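Local coordinates for protein tryptophan halogenase superfamily (Brevundimonas sp. BAL3, PDB 6FRL) that catalyses flavin-dependent halogenation, preferring bromination over chlorination, probably on an aromatic substrate such as an indole, at residues B[104-109]-B[446-451]; B[120-125]-B[462-467]. All coordinates share one frame; numbering follows the deposited sequence.

Contact 1 of 2, residues B[104-109]-B[446-451]; sequences FGLYGQ and HPASWL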
loop_
_atom_site.group_PDB
_atom_site.type_symbol
_atom_site.label_atom_id
_atom_site.label_comp_id
_atom_site.label_asym_id
_atom_site.label_seq_id
_atom_site.Cartn_x
_atom_site.Cartn_y
_atom_site.Cartn_z
ATOM N N PHE B 104 18.693 -3.594 -6.270
ATOM C CA PHE B 104 17.246 -3.685 -6.568
ATOM C C PHE B 104 16.821 -5.143 -6.451
ATOM O O PHE B 104 16.863 -5.885 -7.442
ATOM C CB PHE B 104 16.944 -3.134 -7.959
ATOM C CG PHE B 104 17.610 -1.820 -8.231
ATOM C CD1 PHE B 104 17.266 -0.706 -7.491
ATOM C CD2 PHE B 104 18.592 -1.689 -9.223
ATOM C CE1 PHE B 104 17.873 0.525 -7.731
ATOM C CE2 PHE B 104 19.195 -0.455 -9.466
ATOM C CZ PHE B 104 18.835 0.643 -8.717
ATOM N N GLY B 105 16.471 -5.559 -5.234
ATOM C CA GLY B 105 16.001 -6.913 -4.982
ATOM C C GLY B 105 15.751 -7.186 -3.503
ATOM O O GLY B 105 16.142 -6.390 -2.623
ATOM N N LEU B 106 15.115 -8.326 -3.231
ATOM C CA LEU B 106 14.981 -8.839 -1.864
ATOM C C LEU B 106 16.185 -9.727 -1.469
ATOM O O LEU B 106 17.012 -10.084 -2.328
ATOM C CB LEU B 106 13.688 -9.637 -1.699
ATOM C CG LEU B 106 12.386 -9.084 -2.279
ATOM C CD1 LEU B 106 11.249 -10.085 -1.980
ATOM C CD2 LEU B 106 12.152 -7.694 -1.734
ATOM N N TYR B 107 16.259 -10.037 -0.162
ATOM C CA TYR B 107 17.269 -10.921 0.432
ATOM C C TYR B 107 16.699 -12.289 0.792
ATOM O O TYR B 107 15.725 -12.390 1.519
ATOM C CB TYR B 107 17.838 -10.297 1.702
ATOM C CG TYR B 107 18.639 -9.058 1.453
ATOM C CD1 TYR B 107 19.988 -9.125 1.103
ATOM C CD2 TYR B 107 18.054 -7.804 1.541
ATOM C CE1 TYR B 107 20.726 -7.958 0.876
ATOM C CE2 TYR B 107 18.792 -6.647 1.316
ATOM C CZ TYR B 107 20.105 -6.725 0.973
ATOM O OH TYR B 107 20.816 -5.593 0.754
ATOM N N GLY B 108 17.316 -13.344 0.291
ATOM C CA GLY B 108 16.927 -14.679 0.675
ATOM C C GLY B 108 15.519 -15.021 0.224
ATOM O O GLY B 108 15.016 -14.488 -0.788
ATOM N N GLN B 109 14.917 -15.924 0.998
ATOM C CA GLN B 109 13.581 -16.473 0.781
ATOM C C GLN B 109 12.788 -16.379 2.080
ATOM O O GLN B 109 13.199 -16.945 3.089
ATOM C CB GLN B 109 13.707 -17.937 0.355
ATOM C CG GLN B 109 12.407 -18.710 0.077
ATOM C CD GLN B 109 11.670 -18.215 -1.173
ATOM O OE1 GLN B 109 11.998 -18.612 -2.320
ATOM N NE2 GLN B 109 10.699 -17.311 -0.968
ATOM N N HIS B 446 11.128 0.487 -0.683
ATOM C CA HIS B 446 10.351 -0.562 -0.029
ATOM C C HIS B 446 11.188 -1.218 1.078
ATOM O O HIS B 446 12.360 -0.915 1.219
ATOM C CB HIS B 446 9.850 -1.552 -1.104
ATOM C CG HIS B 446 9.002 -0.900 -2.172
ATOM N ND1 HIS B 446 9.439 -0.732 -3.470
ATOM C CD2 HIS B 446 7.771 -0.323 -2.115
ATOM C CE1 HIS B 446 8.512 -0.105 -4.170
ATOM N NE2 HIS B 446 7.497 0.166 -3.369
ATOM N N PRO B 447 10.589 -2.080 1.910
ATOM C CA PRO B 447 11.330 -2.645 3.052
ATOM C C PRO B 447 12.759 -3.213 2.796
ATOM O O PRO B 447 13.664 -3.009 3.631
ATOM C CB PRO B 447 10.372 -3.748 3.521
ATOM C CG PRO B 447 9.037 -3.096 3.349
ATOM C CD PRO B 447 9.156 -2.429 2.005
ATOM N N ALA B 448 12.971 -3.888 1.661
ATOM C CA ALA B 448 14.310 -4.459 1.379
ATOM C C ALA B 448 15.403 -3.378 1.230
ATOM O O ALA B 448 16.586 -3.618 1.520
ATOM C CB ALA B 448 14.279 -5.371 0.167
ATOM N N SER B 449 15.014 -2.183 0.791
ATOM C CA SER B 449 15.982 -1.105 0.687
ATOM C C SER B 449 16.367 -0.552 2.047
ATOM O O SER B 449 17.507 -0.125 2.238
ATOM C CB SER B 449 15.448 -0.002 -0.233
ATOM O OG SER B 449 15.512 -0.457 -1.571
ATOM N N TRP B 450 15.410 -0.532 2.972
ATOM C CA TRP B 450 15.658 -0.093 4.360
ATOM C C TRP B 450 16.594 -1.083 5.065
ATOM O O TRP B 450 17.566 -0.686 5.720
ATOM C CB TRP B 450 14.311 0.089 5.122
ATOM C CG TRP B 450 13.576 1.303 4.635
ATOM C CD1 TRP B 450 12.750 1.375 3.559
ATOM C CD2 TRP B 450 13.668 2.635 5.156
ATOM N NE1 TRP B 450 12.296 2.659 3.384
ATOM C CE2 TRP B 450 12.857 3.459 4.342
ATOM C CE3 TRP B 450 14.373 3.221 6.222
ATOM C CZ2 TRP B 450 12.721 4.834 4.562
ATOM C CZ3 TRP B 450 14.223 4.588 6.453
ATOM C CH2 TRP B 450 13.403 5.375 5.628
ATOM N N LEU B 451 16.280 -2.376 4.888
ATOM C CA LEU B 451 17.127 -3.495 5.316
ATOM C C LEU B 451 18.568 -3.357 4.847
ATOM O O LEU B 451 19.483 -3.551 5.636
ATOM C CB LEU B 451 16.561 -4.819 4.837
ATOM C CG LEU B 451 17.245 -6.118 5.281
ATOM C CD1 LEU B 451 17.492 -6.181 6.786
ATOM C CD2 LEU B 451 16.405 -7.330 4.873
#
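A448, in the first turn of helix 447-456, turns its methyl group to the loop 104-109 and is met there by two neighbours in sequence. G105 O lies 3.5 Å from A448 CB, and the L106 branch CD2 reaches the same methyl at 3.7 Å. L106 comes from the flank: its CB does not aim at the helix, and the CD2 branch closes the distance. The Y107 side chain sets out toward the helix and meets it in two ways. At the ring edge, close to the ring plane, Y107 CE2 stands 3.8 Å from A448 O, whereas Y107 CD2 touches L451 CD2 at 3.7 Å, the two side chains crossing at a slant. L451 holds CG anti to its backbone N (chi1 -175°), which carries its CD2 branch out to the tyrosine. F116 and H117, at the start of helix 116-125, also touch this pair, on Y107 and L451 respectively. W450 packs against helices 376-402 and 422-434. No hydrogen bond links the two segments; the contact rests mainly on methyl, isobutyl and ring carbons, with two carbonyl oxygens at its margin, so it should depend on shape more than on directed bonds.

Contact 2 of 2, residues B[120-125]-B[462-467]; sequences WLKQRR and DHHDPA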
loop_
_atom_site.group_PDB
_atom_site.type_symbol
_atom_site.label_atom_id
_atom_site.label_comp_id
_atom_site.label_asym_id
_atom_site.label_seq_id
_atom_site.Cartn_x
_atom_site.Cartn_y
_atom_site.Cartn_z
ATOM N N TRP B 120 18.159 -15.184 9.266
ATOM C CA TRP B 120 19.551 -14.749 9.154
ATOM C C TRP B 120 20.089 -14.221 10.484
ATOM O O TRP B 120 21.233 -14.505 10.856
ATOM C CB TRP B 120 19.714 -13.676 8.079
ATOM C CG TRP B 120 21.128 -13.224 7.900
ATOM C CD1 TRP B 120 22.124 -13.873 7.224
ATOM C CD2 TRP B 120 21.711 -12.041 8.433
ATOM N NE1 TRP B 120 23.296 -13.148 7.289
ATOM C CE2 TRP B 120 23.069 -12.018 8.027
ATOM C CE3 TRP B 120 21.218 -10.990 9.205
ATOM C CZ2 TRP B 120 23.952 -10.977 8.385
ATOM C CZ3 TRP B 120 22.094 -9.951 9.571
ATOM C CH2 TRP B 120 23.446 -9.956 9.155
ATOM N N LEU B 121 19.286 -13.447 11.200
ATOM C CA LEU B 121 19.714 -12.961 12.516
ATOM C C LEU B 121 19.910 -14.065 13.563
ATOM O O LEU B 121 20.894 -14.029 14.297
ATOM C CB LEU B 121 18.771 -11.882 13.057
ATOM C CG LEU B 121 18.936 -10.550 12.328
ATOM C CD1 LEU B 121 17.694 -9.676 12.442
ATOM C CD2 LEU B 121 20.181 -9.842 12.852
ATOM N N LYS B 122 18.991 -15.025 13.627
ATOM C CA LYS B 122 19.150 -16.191 14.502
ATOM C C LYS B 122 20.498 -16.867 14.276
ATOM O O LYS B 122 21.260 -17.101 15.220
ATOM C CB LYS B 122 18.030 -17.232 14.296
ATOM C CG LYS B 122 18.326 -18.545 15.020
ATOM C CD LYS B 122 17.110 -19.487 14.963
ATOM C CE LYS B 122 17.323 -20.740 15.771
ATOM N NZ LYS B 122 17.679 -20.364 17.169
ATOM N N GLN B 123 20.794 -17.162 13.019
ATOM C CA GLN B 123 22.056 -17.834 12.664
ATOM C C GLN B 123 23.253 -16.948 12.967
ATOM O O GLN B 123 24.287 -17.413 13.434
ATOM C CB GLN B 123 22.053 -18.284 11.198
ATOM C CG GLN B 123 23.071 -19.375 10.849
ATOM C CD GLN B 123 22.828 -20.714 11.562
ATOM O OE1 GLN B 123 21.698 -21.091 11.896
ATOM N NE2 GLN B 123 23.912 -21.418 11.825
ATOM N N ARG B 124 23.109 -15.659 12.722
ATOM C CA ARG B 124 24.162 -14.715 13.062
ATOM C C ARG B 124 24.434 -14.716 14.565
ATOM O O ARG B 124 25.572 -14.535 14.973
ATOM C CB ARG B 124 23.802 -13.302 12.587
ATOM C CG ARG B 124 24.857 -12.278 12.891
ATOM C CD ARG B 124 24.430 -10.907 12.436
ATOM N NE ARG B 124 25.506 -9.931 12.643
ATOM C CZ ARG B 124 25.624 -9.119 13.694
ATOM N NH1 ARG B 124 24.672 -9.035 14.640
ATOM N NH2 ARG B 124 26.668 -8.310 13.748
ATOM N N ARG B 125 23.381 -14.902 15.362
ATOM C CA ARG B 125 23.484 -14.960 16.821
ATOM C C ARG B 125 24.326 -16.184 17.219
ATOM O O ARG B 125 25.200 -16.087 18.080
ATOM C CB ARG B 125 22.075 -15.015 17.436
ATOM C CG ARG B 125 21.948 -14.769 18.922
ATOM C CD ARG B 125 20.593 -15.232 19.458
ATOM N NE ARG B 125 19.544 -14.240 19.187
ATOM C CZ ARG B 125 19.343 -13.119 19.893
ATOM N NH1 ARG B 125 20.134 -12.782 20.919
ATOM N NH2 ARG B 125 18.343 -12.303 19.555
ATOM N N ASP B 462 17.551 -6.349 18.683
ATOM C CA ASP B 462 17.975 -7.099 19.889
ATOM C C ASP B 462 17.371 -8.489 19.785
ATOM O O ASP B 462 18.101 -9.476 19.879
ATOM C CB ASP B 462 17.516 -6.451 21.231
ATOM C CG ASP B 462 16.962 -4.998 21.070
ATOM O OD1 ASP B 462 17.690 -4.164 20.492
ATOM O OD2 ASP B 462 15.813 -4.713 21.525
ATOM N N HIS B 463 16.050 -8.552 19.587
ATOM C CA HIS B 463 15.386 -9.824 19.280
ATOM C C HIS B 463 14.648 -9.858 17.937
ATOM O O HIS B 463 13.851 -8.952 17.556
ATOM C CB HIS B 463 14.481 -10.391 20.385
ATOM C CG HIS B 463 14.551 -11.890 20.478
ATOM N ND1 HIS B 463 13.680 -12.733 19.817
ATOM C CD2 HIS B 463 15.424 -12.696 21.135
ATOM C CE1 HIS B 463 13.998 -13.990 20.081
ATOM N NE2 HIS B 463 15.057 -13.995 20.871
ATOM N N HIS B 464 14.974 -10.917 17.198
ATOM C CA HIS B 464 14.221 -11.398 16.012
ATOM C C HIS B 464 12.848 -12.031 16.407
ATOM O O HIS B 464 12.506 -12.132 17.588
ATOM C CB HIS B 464 15.098 -12.380 15.182
ATOM C CG HIS B 464 15.529 -13.616 15.922
ATOM N ND1 HIS B 464 16.807 -13.792 16.408
ATOM C CD2 HIS B 464 14.847 -14.742 16.243
ATOM C CE1 HIS B 464 16.889 -14.968 17.010
ATOM N NE2 HIS B 464 15.715 -15.569 16.917
ATOM N N ASP B 465 12.079 -12.457 15.408
ATOM C CA ASP B 465 10.732 -13.049 15.571
ATOM C C ASP B 465 10.842 -14.447 16.236
ATOM O O ASP B 465 11.502 -15.305 15.677
ATOM C CB ASP B 465 10.092 -13.132 14.168
ATOM C CG ASP B 465 8.649 -13.568 14.173
ATOM O OD1 ASP B 465 8.227 -14.394 15.005
ATOM O OD2 ASP B 465 7.914 -13.082 13.289
ATOM N N PRO B 466 10.184 -14.694 17.404
ATOM C CA PRO B 466 10.425 -15.965 18.155
ATOM C C PRO B 466 9.831 -17.249 17.570
ATOM O O PRO B 466 10.072 -18.317 18.125
ATOM C CB PRO B 466 9.796 -15.711 19.521
ATOM C CG PRO B 466 8.707 -14.745 19.229
ATOM C CD PRO B 466 9.142 -13.883 18.060
ATOM N N ALA B 467 9.054 -17.164 16.487
ATOM C CA ALA B 467 8.604 -18.380 15.774
ATOM C C ALA B 467 9.770 -19.054 15.030
ATOM O O ALA B 467 9.723 -20.244 14.709
ATOM C CB ALA B 467 7.464 -18.041 14.823
#
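The last turns of helix 116-125 face the irregular segment 462-467, the backbones coming nearest at L121 and H464, whose CA atoms are 6.7 Å apart. This helix-to-loop contact joins helix 116-125, early in the chain, to the loop between helices 447-456 and 473-492 of the tryptophan-halogenase family fold, and an Asx turn, with D465 OD1 accepting from A467 N, shapes the far end of the loop. H464 is the wedge. Its CG sits between the backbone N and the carbonyl carbon, and the imidazole lies against the helix, where K122 CB covers one face in a CH-pi contact, 4.0 Å from the H464 ring centroid. On the R125 side, H464 CE1 approaches R125 NE at 3.5 Å, near the guanidinium plane, with the two flat groups turned 60° against each other. H464 NE2 hydrogen-bonds D469 OD1, the same atom that takes the salt bridge from K122 NZ, so one carboxylate oxygen serves both the ring and the lysine beside it. Replacing the H464 ring with an alanine is likely to open a gap beside K122 CB and leave D469 OD1 without its histidine partner. H463 crosses R125 at about a right angle, its CD2 3.3 Å from R125 NH2; this histidine is poorly ordered, so the detail is uncertain. D462 starts its side chain away from the helix, and its OD2 forms a salt bridge with R373 of the second subunit, which places the loop at the dimer interface. R125 bends at chi3 (-80°), bringing its guanidinium round to the loop backbone, where R125 NH2 donates to D462 O at 2.9 Å, in the carbonyl plane and with an N-H...O angle of 142°.

In the fold
Contacts 1 and 2 lie on the same side of the chain's centre, their own centres about 17 Å apart and their nearest atoms about 7 Å apart without touching. Along the chain the order is 104-109, 120-125, 446-451, 462-467, so the two pairings interleave: the loop and helix that follow strand 99-103 pack beside helix 447-456 and the loop after it. Helix 116-125 connects them, its start touching contact 1 and its end forming contact 2. Together they join a region next to the edge strand of the seven-stranded sheet to the C-terminal helices; contact 1 is the more central, and contact 2 reaches the second subunit.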